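Local coordinates for cell division protein SepF (Methanobrevibacter smithii, PDB 7AL1) that probably anchors the division protein FtsZ to the cell membrane in archaea, this chain being the C-terminal part of SepF, which probably carries the FtsZ-binding site, at residues E13-R18 against I25-D30; D30-E35 against Y68-L73; E59-M64 against N82-A87. All blocks are in the same frame, centred on the assembly; numbering follows the deposited sequence.

How the contacts relate
All three contacts belong to one mixed sheet, with strands in the order 13-17, 39-42, 81-87, 71-78, and the helices on one of its faces. Contact 1 lays helix 22-33 against strand 13-17, outermost in this chain but extended by a strand of the second subunit. Contact 2 shares Asp30 with it, its centre about 9 Å away, and ties that helix to the turn before strand 71-78. Contact 3, centred about 8 Å from contact 2 and 10 Å from contact 1, lays helix 51-68 on strand 81-87. Contact 1 closes before the others open, whereas contacts 2 and 3 alternate along the chain. Together they knit the N-terminal and C-terminal halves into one compact alpha/beta subunit of the SepF dimer.

Contact 1: residues E13-R18 against I25-D30; sequences EIMLIR and INYVVD
Ile17, at the end of strand 13-17, sends its CD1 methyl into the angle between Tyr27 and Val28 on helix 22-33. The strand and helix segments run almost exactly antiparallel, at 170°, with their axes 10.4 Å apart, a spacing bridged by side chains alone. CG1 of Ile17 lies anti to its carbonyl carbon (chi1 -54°), and the extended chain beyond it carries CD1 to the helix. In the conformer described, one of two for this residue, Ile17 CD1 sits 3.8 Å from Val28 CG2. Ile17 CG2 also borders Val28 CG2, at 3.9 Å; the two branched side chains lie alongside, pointing opposite ways. A beta-branched residue suits the strand, and its two arms touch one valine methyl from two points.

Tyr27 meets the same CD1 methyl from a second direction. The two side chains cross nearly at right angles, and CD1 of Ile17 approaches Tyr27 CE2 obliquely at 3.9 Å. With CG anti to the backbone N (chi1 179°), the tyrosine reaches along the strand until its OH lies 4.0 Å from Met15 CE. Met15, its chain turned at both inner torsions, folds back to meet the phenol end. Tyrosine fits this border because its ring supplies apolar surface while its hydroxyl stays at the margin; Tyr27 also packs on Lys96 of the second subunit. Val28, more deeply placed, touches Leu41 of the neighbouring strand as well. Strand 13-17, helix 22-33 and strand 39-42 form a beta-alpha-beta crossover, and this contact packs its helix on its first strand.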
ATOM      1  N   GLU A  13       1.344  -1.334 -12.619  1.00 27.44           N
ATOM      2  CA  GLU A  13       0.071  -1.370 -11.911  1.00 22.59           C
ATOM      3  C   GLU A  13       0.287  -1.900 -10.508  1.00 22.22           C
ATOM      4  O   GLU A  13       1.077  -2.826 -10.291  1.00 26.98           O
ATOM      5  CB  GLU A  13      -0.949  -2.253 -12.631  1.00 25.99           C
ATOM      6  CG  GLU A  13      -1.250  -1.798 -14.056  1.00 28.71           C
ATOM      7  CD  GLU A  13      -2.428  -2.529 -14.664  1.00 31.92           C
ATOM      8  OE1 GLU A  13      -2.665  -3.695 -14.289  1.00 40.91           O
ATOM      9  OE2 GLU A  13      -3.121  -1.932 -15.519  1.00 40.56           O
ATOM     10  N   ILE A  14      -0.417  -1.321  -9.547  1.00 18.29           N
ATOM     11  CA  ILE A  14      -0.492  -1.842  -8.201  1.00 18.88           C
ATOM     12  C   ILE A  14      -1.894  -2.385  -8.008  1.00 17.35           C
ATOM     13  O   ILE A  14      -2.878  -1.647  -8.137  1.00 19.00           O
ATOM     14  CB  ILE A  14      -0.185  -0.782  -7.144  1.00 17.59           C
ATOM     15  CG1 ILE A  14       1.259  -0.305  -7.305  1.00 20.30           C
ATOM     16  CG2 ILE A  14      -0.432  -1.378  -5.779  1.00 18.69           C
ATOM     17  CD1 ILE A  14       1.592   0.895  -6.445  1.00 20.90           C
ATOM     18  N   MET A  15      -2.003  -3.658  -7.662  1.00 17.68           N
ATOM     19  CA  MET A  15      -3.290  -4.316  -7.577  1.00 16.45           C
ATOM     20  C   MET A  15      -3.775  -4.318  -6.146  1.00 18.38           C
ATOM     21  O   MET A  15      -2.990  -4.507  -5.212  1.00 20.41           O
ATOM     22  CB  MET A  15      -3.206  -5.770  -8.040  1.00 21.44           C
ATOM     23  CG  MET A  15      -2.314  -6.006  -9.224  1.00 40.67           C
ATOM     24  SD  MET A  15      -2.965  -5.182 -10.688  1.00 33.20           S
ATOM     25  CE  MET A  15      -4.511  -6.061 -10.849  1.00 54.10           C
ATOM     26  N   LEU A  16      -5.063  -4.121  -5.959  1.00 16.29           N
ATOM     27  CA  LEU A  16      -5.694  -4.191  -4.650  1.00 17.73           C
ATOM     28  C   LEU A  16      -6.703  -5.318  -4.700  1.00 17.48           C
ATOM     29  O   LEU A  16      -7.593  -5.328  -5.553  1.00 18.42           O
ATOM     30  CB  LEU A  16      -6.380  -2.870  -4.298  1.00 21.34           C
ATOM     31  CG  LEU A  16      -5.355  -1.718  -4.201  1.00 25.70           C
ATOM     32  CD1 LEU A  16      -5.535  -0.814  -5.405  1.00 32.36           C
ATOM     33  CD2 LEU A  16      -5.489  -0.908  -2.942  1.00 27.02           C
ATOM     34  N   ILE A  17      -6.568  -6.277  -3.792  1.00 17.85           N
ATOM     35  CA  ILE A  17      -7.335  -7.525  -3.841  0.55 18.74           C
ATOM     36  C   ILE A  17      -7.681  -7.949  -2.414  1.00 18.01           C
ATOM     37  O   ILE A  17      -6.778  -7.966  -1.567  1.00 19.01           O
ATOM     38  CB  ILE A  17      -6.481  -8.612  -4.537  0.55 18.02           C
ATOM     39  CG1 ILE A  17      -5.958  -8.171  -5.926  0.55 16.35           C
ATOM     40  CG2 ILE A  17      -7.262  -9.900  -4.722  0.55 18.63           C
ATOM     41  CD1 ILE A  17      -4.907  -9.105  -6.628  0.55 20.60           C
ATOM     42  N   ARG A  18      -8.928  -8.357  -2.183  1.00 18.68           N
ATOM     43  CA  ARG A  18      -9.419  -8.937  -0.932  1.00 17.74           C
ATOM     44  C   ARG A  18      -9.873 -10.358  -1.269  1.00 18.33           C
ATOM     45  O   ARG A  18     -11.054 -10.588  -1.605  1.00 19.28           O
ATOM     46  CB  ARG A  18     -10.549  -8.098  -0.344  1.00 20.08           C
ATOM     47  CG  ARG A  18     -11.071  -8.613   0.955  1.00 20.19           C
ATOM     48  CD  ARG A  18     -12.005  -7.582   1.567  1.00 25.60           C
ATOM     49  NE  ARG A  18     -12.509  -7.971   2.869  1.00 32.06           N
ATOM     50  CZ  ARG A  18     -13.704  -8.509   3.085  1.00 37.75           C
ATOM     51  NH1 ARG A  18     -14.529  -8.752   2.068  1.00 35.74           N
ATOM     52  NH2 ARG A  18     -14.066  -8.816   4.326  1.00 38.04           N
ATOM     53  N   ILE A  25      -6.389 -16.376  -4.240  1.00 18.84           N
ATOM     54  CA  ILE A  25      -5.012 -16.397  -3.769  1.00 19.20           C
ATOM     55  C   ILE A  25      -4.061 -16.662  -4.927  1.00 21.12           C
ATOM     56  O   ILE A  25      -3.013 -16.023  -5.059  1.00 19.57           O
ATOM     57  CB  ILE A  25      -4.845 -17.437  -2.653  1.00 20.42           C
ATOM     58  CG1 ILE A  25      -5.657 -17.068  -1.399  1.00 21.54           C
ATOM     59  CG2 ILE A  25      -3.375 -17.608  -2.274  1.00 23.09           C
ATOM     60  CD1 ILE A  25      -5.824 -18.233  -0.392  1.00 27.92           C
ATOM     61  N   ASN A  26      -4.382 -17.652  -5.764  1.00 19.16           N
ATOM     62  CA  ASN A  26      -3.496 -18.012  -6.856  1.00 19.94           C
ATOM     63  C   ASN A  26      -3.446 -16.905  -7.882  1.00 20.55           C
ATOM     64  O   ASN A  26      -2.420 -16.724  -8.523  1.00 18.06           O
ATOM     65  CB  ASN A  26      -3.915 -19.361  -7.406  1.00 26.05           C
ATOM     66  CG  ASN A  26      -3.496 -20.490  -6.481  1.00 23.92           C
ATOM     67  OD1 ASN A  26      -2.467 -20.383  -5.799  1.00 26.48           O
ATOM     68  ND2 ASN A  26      -4.278 -21.547  -6.421  1.00 32.88           N
ATOM     69  N   TYR A  27      -4.507 -16.112  -7.999  1.00 18.27           N
ATOM     70  CA  TYR A  27      -4.438 -14.935  -8.841  1.00 16.96           C
ATOM     71  C   TYR A  27      -3.461 -13.910  -8.287  1.00 15.65           C
ATOM     72  O   TYR A  27      -2.730 -13.284  -9.052  1.00 16.98           O
ATOM     73  CB  TYR A  27      -5.833 -14.330  -8.980  1.00 20.60           C
ATOM     74  CG  TYR A  27      -5.876 -13.075  -9.818  1.00 20.42           C
ATOM     75  CD1 TYR A  27      -5.761 -13.123 -11.203  1.00 23.06           C
ATOM     76  CD2 TYR A  27      -5.992 -11.835  -9.228  1.00 21.13           C
ATOM     77  CE1 TYR A  27      -5.805 -11.954 -11.958  1.00 26.28           C
ATOM     78  CE2 TYR A  27      -6.038 -10.673  -9.977  1.00 26.91           C
ATOM     79  CZ  TYR A  27      -5.922 -10.745 -11.326  1.00 27.76           C
ATOM     80  OH  TYR A  27      -5.967  -9.566 -12.037  1.00 33.18           O
ATOM     81  N   VAL A  28      -3.485 -13.679  -6.971  1.00 17.60           N
ATOM     82  CA  VAL A  28      -2.511 -12.790  -6.335  1.00 17.05           C
ATOM     83  C   VAL A  28      -1.103 -13.232  -6.689  1.00 18.16           C
ATOM     84  O   VAL A  28      -0.250 -12.424  -7.065  1.00 18.89           O
ATOM     85  CB  VAL A  28      -2.720 -12.769  -4.810  1.00 18.56           C
ATOM     86  CG1 VAL A  28      -1.554 -12.138  -4.096  1.00 20.72           C
ATOM     87  CG2 VAL A  28      -3.992 -12.069  -4.455  1.00 19.62           C
ATOM     88  N   VAL A  29      -0.837 -14.533  -6.547  1.00 18.21           N
ATOM     89  CA  VAL A  29       0.500 -15.056  -6.841  1.00 19.84           C
ATOM     90  C   VAL A  29       0.872 -14.743  -8.274  1.00 20.46           C
ATOM     91  O   VAL A  29       1.991 -14.296  -8.576  1.00 20.37           O
ATOM     92  CB  VAL A  29       0.540 -16.571  -6.583  1.00 19.14           C
ATOM     93  CG1 VAL A  29       1.861 -17.189  -7.022  1.00 22.17           C
ATOM     94  CG2 VAL A  29       0.304 -16.845  -5.111  1.00 21.83           C
ATOM     95  N   ASP A  30      -0.053 -14.990  -9.194  1.00 18.58           N
ATOM     96  CA  ASP A  30       0.251 -14.752 -10.599  1.00 19.80           C
ATOM     97  C   ASP A  30       0.543 -13.275 -10.872  1.00 17.68           C
ATOM     98  O   ASP A  30       1.413 -12.949 -11.681  1.00 17.24           O
ATOM     99  CB  ASP A  30      -0.890 -15.259 -11.480  1.00 17.52           C
ATOM    100  CG  ASP A  30      -1.005 -16.768 -11.501  1.00 22.20           C
ATOM    101  OD1 ASP A  30      -0.111 -17.427 -10.964  1.00 23.12           O
ATOM    102  OD2 ASP A  30      -2.009 -17.253 -12.042  1.00 25.13           O
TER

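Contact 2: residues D30-E35 against Y68-L73; sequences DQVLEE and YGAEAL
Leu33 and Tyr68 bring the two backbones within 7.3 Å of each other, CA to CA, where helix 22-33 passes the bend between helix 51-68 and strand 71-78. The contact joins helix 22-33 to this helix-to-strand connection on the helical side of the alpha/beta sandwich. Gly69 makes the bend: its positive phi of 76°, easy for glycine, takes the chain out of the helix and toward the strand.

Leucine suits the place because its fork offers two methyls to one tyrosine. CD1 of Leu33 stands over the centre of the Tyr68 ring, 3.5 Å from its centroid and only 3° off the normal, a CH-pi contact of nearly ideal aim. Were Leu33 replaced by an alanine, the methyls over the ring would go, and the tyrosine would probably lose this cover and turn more freely. Deeper in, Val32 CG1 meets Ala70 CB at 4.3 Å, a looser apolar touch. A small residue suits the short approach of the two backbones here, the CA atoms of Val32 and Ala70 being 7.9 Å apart, while Val32 also packs on Met64 and Ile86. The second arm of the leucine fork lies against the root of the tyrosine, with Leu33 CD2 3.5 Å from Tyr68 CB.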
ATOM      1  N   ASP A  30      -0.053 -14.990  -9.194  1.00 18.58           N
ATOM      2  CA  ASP A  30       0.251 -14.752 -10.599  1.00 19.80           C
ATOM      3  C   ASP A  30       0.543 -13.275 -10.872  1.00 17.68           C
ATOM      4  O   ASP A  30       1.413 -12.949 -11.681  1.00 17.24           O
ATOM      5  CB  ASP A  30      -0.890 -15.259 -11.480  1.00 17.52           C
ATOM      6  CG  ASP A  30      -1.005 -16.768 -11.501  1.00 22.20           C
ATOM      7  OD1 ASP A  30      -0.111 -17.427 -10.964  1.00 23.12           O
ATOM      8  OD2 ASP A  30      -2.009 -17.253 -12.042  1.00 25.13           O
ATOM      9  N   GLN A  31      -0.162 -12.372 -10.186  1.00 16.43           N
ATOM     10  CA  GLN A  31       0.083 -10.941 -10.382  1.00 15.72           C
ATOM     11  C   GLN A  31       1.496 -10.569  -9.964  1.00 18.86           C
ATOM     12  O   GLN A  31       2.184  -9.809 -10.654  1.00 18.94           O
ATOM     13  CB  GLN A  31      -0.946 -10.122  -9.616  1.00 17.93           C
ATOM     14  CG  GLN A  31      -2.304 -10.143 -10.282  1.00 18.85           C
ATOM     15  CD  GLN A  31      -2.246  -9.435 -11.626  1.00 25.62           C
ATOM     16  OE1 GLN A  31      -1.790  -8.294 -11.719  1.00 28.25           O
ATOM     17  NE2 GLN A  31      -2.666 -10.125 -12.673  1.00 30.26           N
ATOM     18  N   VAL A  32       1.939 -11.070  -8.817  1.00 17.76           N
ATOM     19  CA  VAL A  32       3.278 -10.750  -8.332  1.00 18.37           C
ATOM     20  C   VAL A  32       4.330 -11.419  -9.197  1.00 21.41           C
ATOM     21  O   VAL A  32       5.294 -10.769  -9.620  1.00 21.56           O
ATOM     22  CB  VAL A  32       3.420 -11.166  -6.860  1.00 18.48           C
ATOM     23  CG1 VAL A  32       4.821 -10.860  -6.351  1.00 20.24           C
ATOM     24  CG2 VAL A  32       2.406 -10.452  -5.996  1.00 18.82           C
ATOM     25  N   LEU A  33       4.158 -12.723  -9.474  1.00 18.49           N
ATOM     26  CA  LEU A  33       5.234 -13.516 -10.083  1.00 20.33           C
ATOM     27  C   LEU A  33       5.245 -13.418 -11.599  1.00 20.71           C
ATOM     28  O   LEU A  33       6.319 -13.419 -12.209  1.00 22.36           O
ATOM     29  CB  LEU A  33       5.075 -14.987  -9.677  1.00 19.56           C
ATOM     30  CG  LEU A  33       5.160 -15.196  -8.180  1.00 19.23           C
ATOM     31  CD1 LEU A  33       5.266 -16.699  -7.939  1.00 23.30           C
ATOM     32  CD2 LEU A  33       6.342 -14.485  -7.565  1.00 23.81           C
ATOM     33  N   GLU A  34       4.077 -13.443 -12.234  1.00 20.18           N
ATOM     34  CA  GLU A  34       4.022 -13.418 -13.693  1.00 18.28           C
ATOM     35  C   GLU A  34       3.913 -12.012 -14.253  1.00 20.10           C
ATOM     36  O   GLU A  34       4.508 -11.714 -15.287  1.00 22.70           O
ATOM     37  CB  GLU A  34       2.851 -14.260 -14.181  1.00 18.39           C
ATOM     38  CG  GLU A  34       2.965 -15.683 -13.751  1.00 18.86           C
ATOM     39  CD  GLU A  34       1.834 -16.553 -14.192  1.00 23.05           C
ATOM     40  OE1 GLU A  34       0.785 -16.032 -14.645  1.00 22.70           O
ATOM     41  OE2 GLU A  34       1.994 -17.789 -14.141  1.00 21.70           O
ATOM     42  N   GLU A  35       3.174 -11.142 -13.593  1.00 21.13           N
ATOM     43  CA  GLU A  35       3.012  -9.775 -14.082  1.00 20.80           C
ATOM     44  C   GLU A  35       3.956  -8.780 -13.422  1.00 21.26           C
ATOM     45  O   GLU A  35       4.039  -7.636 -13.889  1.00 22.99           O
ATOM     46  CB  GLU A  35       1.563  -9.306 -13.899  1.00 22.03           C
ATOM     47  CG  GLU A  35       0.509 -10.229 -14.500  1.00 23.12           C
ATOM     48  CD  GLU A  35       0.709 -10.475 -15.983  1.00 29.59           C
ATOM     49  OE1 GLU A  35       0.984  -9.505 -16.718  1.00 31.75           O
ATOM     50  OE2 GLU A  35       0.611 -11.649 -16.412  1.00 33.66           O
ATOM     51  N   TYR A  68      11.032 -16.536  -4.845  1.00 19.39           N
ATOM     52  CA  TYR A  68      10.918 -15.595  -5.953  1.00 20.55           C
ATOM     53  C   TYR A  68      11.446 -14.215  -5.622  1.00 20.06           C
ATOM     54  O   TYR A  68      11.388 -13.323  -6.485  1.00 22.05           O
ATOM     55  CB  TYR A  68       9.478 -15.516  -6.468  1.00 26.12           C
ATOM     56  CG  TYR A  68       8.987 -16.796  -7.121  1.00 26.86           C
ATOM     57  CD1 TYR A  68       8.453 -17.822  -6.359  1.00 25.98           C
ATOM     58  CD2 TYR A  68       9.049 -16.967  -8.504  1.00 34.87           C
ATOM     59  CE1 TYR A  68       7.990 -18.977  -6.936  1.00 27.65           C
ATOM     60  CE2 TYR A  68       8.584 -18.135  -9.093  1.00 40.16           C
ATOM     61  CZ  TYR A  68       8.054 -19.132  -8.297  1.00 45.21           C
ATOM     62  OH  TYR A  68       7.583 -20.298  -8.850  1.00 55.89           O
ATOM     63  N   GLY A  69      11.978 -14.002  -4.426  1.00 20.89           N
ATOM     64  CA  GLY A  69      12.574 -12.732  -4.105  1.00 22.97           C
ATOM     65  C   GLY A  69      11.573 -11.648  -3.828  1.00 21.63           C
ATOM     66  O   GLY A  69      11.944 -10.471  -3.830  1.00 27.03           O
ATOM     67  N   ALA A  70      10.325 -11.998  -3.581  1.00 19.94           N
ATOM     68  CA  ALA A  70       9.345 -10.968  -3.266  1.00 19.31           C
ATOM     69  C   ALA A  70       9.513 -10.494  -1.828  1.00 18.57           C
ATOM     70  O   ALA A  70      10.056 -11.201  -0.970  1.00 22.98           O
ATOM     71  CB  ALA A  70       7.928 -11.502  -3.484  1.00 19.52           C
ATOM     72  N   GLU A  71       9.042  -9.273  -1.568  1.00 17.53           N
ATOM     73  CA  GLU A  71       8.923  -8.738  -0.218  1.00 21.27           C
ATOM     74  C   GLU A  71       7.459  -8.766   0.206  1.00 19.62           C
ATOM     75  O   GLU A  71       6.571  -8.689  -0.631  1.00 19.92           O
ATOM     76  CB  GLU A  71       9.372  -7.268  -0.182  1.00 27.32           C
ATOM     77  CG  GLU A  71      10.837  -6.978  -0.507  1.00 30.27           C
ATOM     78  CD  GLU A  71      11.179  -5.488  -0.342  1.00 43.43           C
ATOM     79  OE1 GLU A  71      10.994  -4.719  -1.311  1.00 30.91           O
ATOM     80  OE2 GLU A  71      11.624  -5.085   0.758  1.00 42.37           O
ATOM     81  N   ALA A  72       7.196  -8.912   1.501  1.00 19.87           N
ATOM     82  CA  ALA A  72       5.822  -8.869   1.998  1.00 18.85           C
ATOM     83  C   ALA A  72       5.849  -8.161   3.330  1.00 21.38           C
ATOM     84  O   ALA A  72       6.441  -8.686   4.280  1.00 24.50           O
ATOM     85  CB  ALA A  72       5.232 -10.267   2.159  1.00 23.81           C
ATOM     86  N   LEU A  73       5.209  -7.007   3.414  1.00 19.58           N
ATOM     87  CA  LEU A  73       5.287  -6.117   4.562  1.00 20.98           C
ATOM     88  C   LEU A  73       3.893  -5.858   5.091  1.00 18.18           C
ATOM     89  O   LEU A  73       3.011  -5.411   4.341  1.00 17.26           O
ATOM     90  CB  LEU A  73       5.959  -4.800   4.157  1.00 23.99           C
ATOM     91  CG  LEU A  73       6.201  -3.798   5.274  1.00 23.86           C
ATOM     92  CD1 LEU A  73       7.283  -4.294   6.228  1.00 27.63           C
ATOM     93  CD2 LEU A  73       6.590  -2.443   4.700  1.00 29.63           C
TER

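Contact 3: residues E59-M64 against N82-A87; sequences EKIKQM and NLIIIA
Ile86 of strand 81-87 points its CD1 methyl into the groove between Ile61 and Met64, side chains that lie almost one turn apart on helix 51-68. Met64 comes in at about a right angle to the isoleucine, and its terminal CE rests 3.8 Å from Ile86 CD1, with Ile86 CG2 a little farther from Met64 CE at 4.1 Å. These contacts belong to the conformer of Ile86 described, one of two. The methionine chain is extended at chi2 and turns at chi3 (-73°), a bend that swings CE back toward the strand. An unbranched, pliable side chain is apt here, since its end can settle against both arms of a branched neighbour. Ile61 approaches at a slant instead, and its CG1 comes nearest Ile86 CD1, at 3.9 Å.

Ile61 CD1 reaches back toward the start of the strand and loosely touches Ile84 CD1 at 4.5 Å. Ile84 and Ile86 stand two residues apart and so project from the same face of the strand, whose extended backbone suits beta-branched residues. Leu83 and Ile85 point to the other face, where both pack on the second subunit. The helix and strand segments run in roughly the same direction, 34° apart, with axes 10.6 Å from each other.

The apolar cluster widens through Leu41 of strand 39-42, which both Ile61 and Ile86 touch. Two helices laid side by side on one face of a mixed sheet, with the opposite face turned to a partner chain, make the alpha/beta sandwich of the SepF core domain.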
ATOM      1  N   GLU A  59       1.070 -19.446   3.521  1.00 21.95           N
ATOM      2  CA  GLU A  59       2.081 -20.338   2.958  1.00 23.07           C
ATOM      3  C   GLU A  59       2.505 -19.878   1.573  1.00 25.77           C
ATOM      4  O   GLU A  59       3.685 -19.975   1.215  1.00 25.05           O
ATOM      5  CB  GLU A  59       1.559 -21.771   2.919  1.00 31.11           C
ATOM      6  CG  GLU A  59       1.420 -22.399   4.303  1.00 45.61           C
ATOM      7  CD  GLU A  59       0.596 -23.673   4.295  1.00 69.28           C
ATOM      8  OE1 GLU A  59       0.162 -24.095   3.203  1.00 70.71           O
ATOM      9  OE2 GLU A  59       0.383 -24.250   5.383  1.00 77.82           O
ATOM     10  N   LYS A  60       1.566 -19.363   0.768  1.00 22.66           N
ATOM     11  CA  LYS A  60       1.928 -18.876  -0.560  1.00 22.26           C
ATOM     12  C   LYS A  60       2.764 -17.607  -0.460  1.00 21.25           C
ATOM     13  O   LYS A  60       3.678 -17.391  -1.267  1.00 21.27           O
ATOM     14  CB  LYS A  60       0.674 -18.633  -1.401  1.00 24.89           C
ATOM     15  CG  LYS A  60      -0.187 -19.870  -1.617  1.00 30.74           C
ATOM     16  CD  LYS A  60       0.301 -20.773  -2.733  1.00 39.24           C
ATOM     17  CE  LYS A  60      -0.708 -21.889  -2.993  1.00 44.45           C
ATOM     18  NZ  LYS A  60      -0.831 -22.262  -4.429  1.00 63.03           N
ATOM     19  N   ILE A  61       2.466 -16.742   0.514  1.00 23.41           N
ATOM     20  CA  ILE A  61       3.301 -15.562   0.713  1.00 22.72           C
ATOM     21  C   ILE A  61       4.719 -15.986   1.090  1.00 24.36           C
ATOM     22  O   ILE A  61       5.701 -15.437   0.573  1.00 21.97           O
ATOM     23  CB  ILE A  61       2.651 -14.618   1.742  1.00 24.76           C
ATOM     24  CG1 ILE A  61       1.371 -14.011   1.145  1.00 23.18           C
ATOM     25  CG2 ILE A  61       3.603 -13.525   2.171  1.00 23.31           C
ATOM     26  CD1 ILE A  61       0.448 -13.369   2.162  1.00 26.35           C
ATOM     27  N   LYS A  62       4.836 -16.985   1.969  1.00 22.22           N
ATOM     28  CA  LYS A  62       6.143 -17.513   2.343  0.52 22.81           C
ATOM     29  C   LYS A  62       6.909 -17.990   1.119  1.00 22.88           C
ATOM     30  O   LYS A  62       8.097 -17.678   0.953  1.00 21.55           O
ATOM     31  CB  LYS A  62       5.913 -18.670   3.308  0.52 24.85           C
ATOM     32  CG  LYS A  62       7.150 -19.330   3.824  0.52 28.07           C
ATOM     33  CD  LYS A  62       6.787 -20.609   4.592  0.52 31.14           C
ATOM     34  CE  LYS A  62       5.728 -20.374   5.654  0.52 36.47           C
ATOM     35  NZ  LYS A  62       6.012 -19.202   6.532  0.52 40.87           N
ATOM     36  N   GLN A  63       6.233 -18.725   0.238  1.00 21.66           N
ATOM     37  CA  GLN A  63       6.871 -19.236  -0.968  1.00 23.18           C
ATOM     38  C   GLN A  63       7.321 -18.099  -1.886  1.00 21.11           C
ATOM     39  O   GLN A  63       8.407 -18.152  -2.485  1.00 21.21           O
ATOM     40  CB  GLN A  63       5.915 -20.207  -1.665  1.00 27.84           C
ATOM     41  CG  GLN A  63       6.497 -20.960  -2.870  1.00 52.42           C
ATOM     42  CD  GLN A  63       5.615 -22.120  -3.336  1.00 58.03           C
ATOM     43  OE1 GLN A  63       6.088 -23.244  -3.515  1.00 55.90           O
ATOM     44  NE2 GLN A  63       4.325 -21.846  -3.531  1.00 49.56           N
ATOM     45  N   MET A  64       6.512 -17.044  -2.010  1.00 20.61           N
ATOM     46  CA  MET A  64       6.925 -15.957  -2.887  1.00 19.94           C
ATOM     47  C   MET A  64       8.164 -15.255  -2.348  1.00 20.63           C
ATOM     48  O   MET A  64       9.047 -14.866  -3.119  1.00 19.71           O
ATOM     49  CB  MET A  64       5.806 -14.937  -3.076  1.00 21.71           C
ATOM     50  CG  MET A  64       4.645 -15.430  -3.937  1.00 21.71           C
ATOM     51  SD  MET A  64       3.460 -14.156  -4.426  1.00 25.74           S
ATOM     52  CE  MET A  64       2.707 -13.971  -2.852  1.00 25.31           C
ATOM     53  N   ASN A  82      -6.918  -6.588   7.056  1.00 20.19           N
ATOM     54  CA  ASN A  82      -5.620  -7.208   7.365  1.00 18.50           C
ATOM     55  C   ASN A  82      -4.774  -6.991   6.112  1.00 17.63           C
ATOM     56  O   ASN A  82      -4.776  -7.813   5.194  1.00 17.58           O
ATOM     57  CB  ASN A  82      -5.787  -8.672   7.722  1.00 18.84           C
ATOM     58  CG  ASN A  82      -4.501  -9.319   8.171  1.00 21.41           C
ATOM     59  OD1 ASN A  82      -3.420  -8.742   8.039  1.00 21.64           O
ATOM     60  ND2 ASN A  82      -4.604 -10.548   8.712  1.00 24.28           N
ATOM     61  N   LEU A  83      -4.097  -5.840   6.052  1.00 16.36           N
ATOM     62  CA  LEU A  83      -3.500  -5.337   4.816  1.00 16.20           C
ATOM     63  C   LEU A  83      -1.997  -5.598   4.808  1.00 15.73           C
ATOM     64  O   LEU A  83      -1.272  -5.163   5.703  1.00 16.74           O
ATOM     65  CB  LEU A  83      -3.740  -3.823   4.672  1.00 17.81           C
ATOM     66  CG  LEU A  83      -5.168  -3.348   4.549  1.00 21.03           C
ATOM     67  CD1 LEU A  83      -5.130  -1.833   4.239  1.00 20.29           C
ATOM     68  CD2 LEU A  83      -5.933  -4.094   3.501  1.00 21.53           C
ATOM     69  N   ILE A  84      -1.542  -6.249   3.753  1.00 16.41           N
ATOM     70  CA  ILE A  84      -0.132  -6.554   3.496  1.00 16.53           C
ATOM     71  C   ILE A  84       0.212  -6.084   2.093  1.00 17.56           C
ATOM     72  O   ILE A  84      -0.612  -6.207   1.185  1.00 20.99           O
ATOM     73  CB  ILE A  84       0.106  -8.072   3.594  1.00 19.35           C
ATOM     74  CG1 ILE A  84      -0.325  -8.591   4.959  1.00 21.46           C
ATOM     75  CG2 ILE A  84       1.547  -8.498   3.308  1.00 22.72           C
ATOM     76  CD1 ILE A  84      -0.730 -10.056   4.944  1.00 41.39           C
ATOM     77  N   ILE A  85       1.379  -5.489   1.898  1.00 16.53           N
ATOM     78  CA  ILE A  85       1.863  -5.234   0.552  1.00 16.38           C
ATOM     79  C   ILE A  85       2.890  -6.270   0.154  1.00 16.30           C
ATOM     80  O   ILE A  85       3.851  -6.521   0.893  1.00 17.28           O
ATOM     81  CB  ILE A  85       2.403  -3.807   0.345  1.00 17.77           C
ATOM     82  CG1 ILE A  85       2.748  -3.632  -1.149  1.00 19.57           C
ATOM     83  CG2 ILE A  85       3.552  -3.494   1.252  1.00 20.15           C
ATOM     84  CD1 ILE A  85       2.858  -2.215  -1.608  1.00 24.11           C
ATOM     85  N   ILE A  86       2.674  -6.904  -0.984  0.62 17.02           N
ATOM     86  CA  ILE A  86       3.631  -7.830  -1.569  0.62 14.71           C
ATOM     87  C   ILE A  86       4.260  -7.149  -2.772  0.62 16.66           C
ATOM     88  O   ILE A  86       3.566  -6.809  -3.731  0.62 17.14           O
ATOM     89  CB  ILE A  86       2.957  -9.145  -1.993  0.62 17.27           C
ATOM     90  CG1 ILE A  86       2.282  -9.803  -0.797  0.62 16.52           C
ATOM     91  CG2 ILE A  86       3.980 -10.075  -2.651  0.62 17.10           C
ATOM     92  CD1 ILE A  86       1.311 -10.861  -1.199  0.62 19.63           C
ATOM     93  N   ALA A  87       5.575  -6.989  -2.753  1.00 17.67           N
ATOM     94  CA  ALA A  87       6.280  -6.321  -3.824  1.00 18.44           C
ATOM     95  C   ALA A  87       7.129  -7.329  -4.569  1.00 18.59           C
ATOM     96  O   ALA A  87       7.896  -8.064  -3.943  1.00 19.35           O
ATOM     97  CB  ALA A  87       7.177  -5.227  -3.252  1.00 19.48           C
TER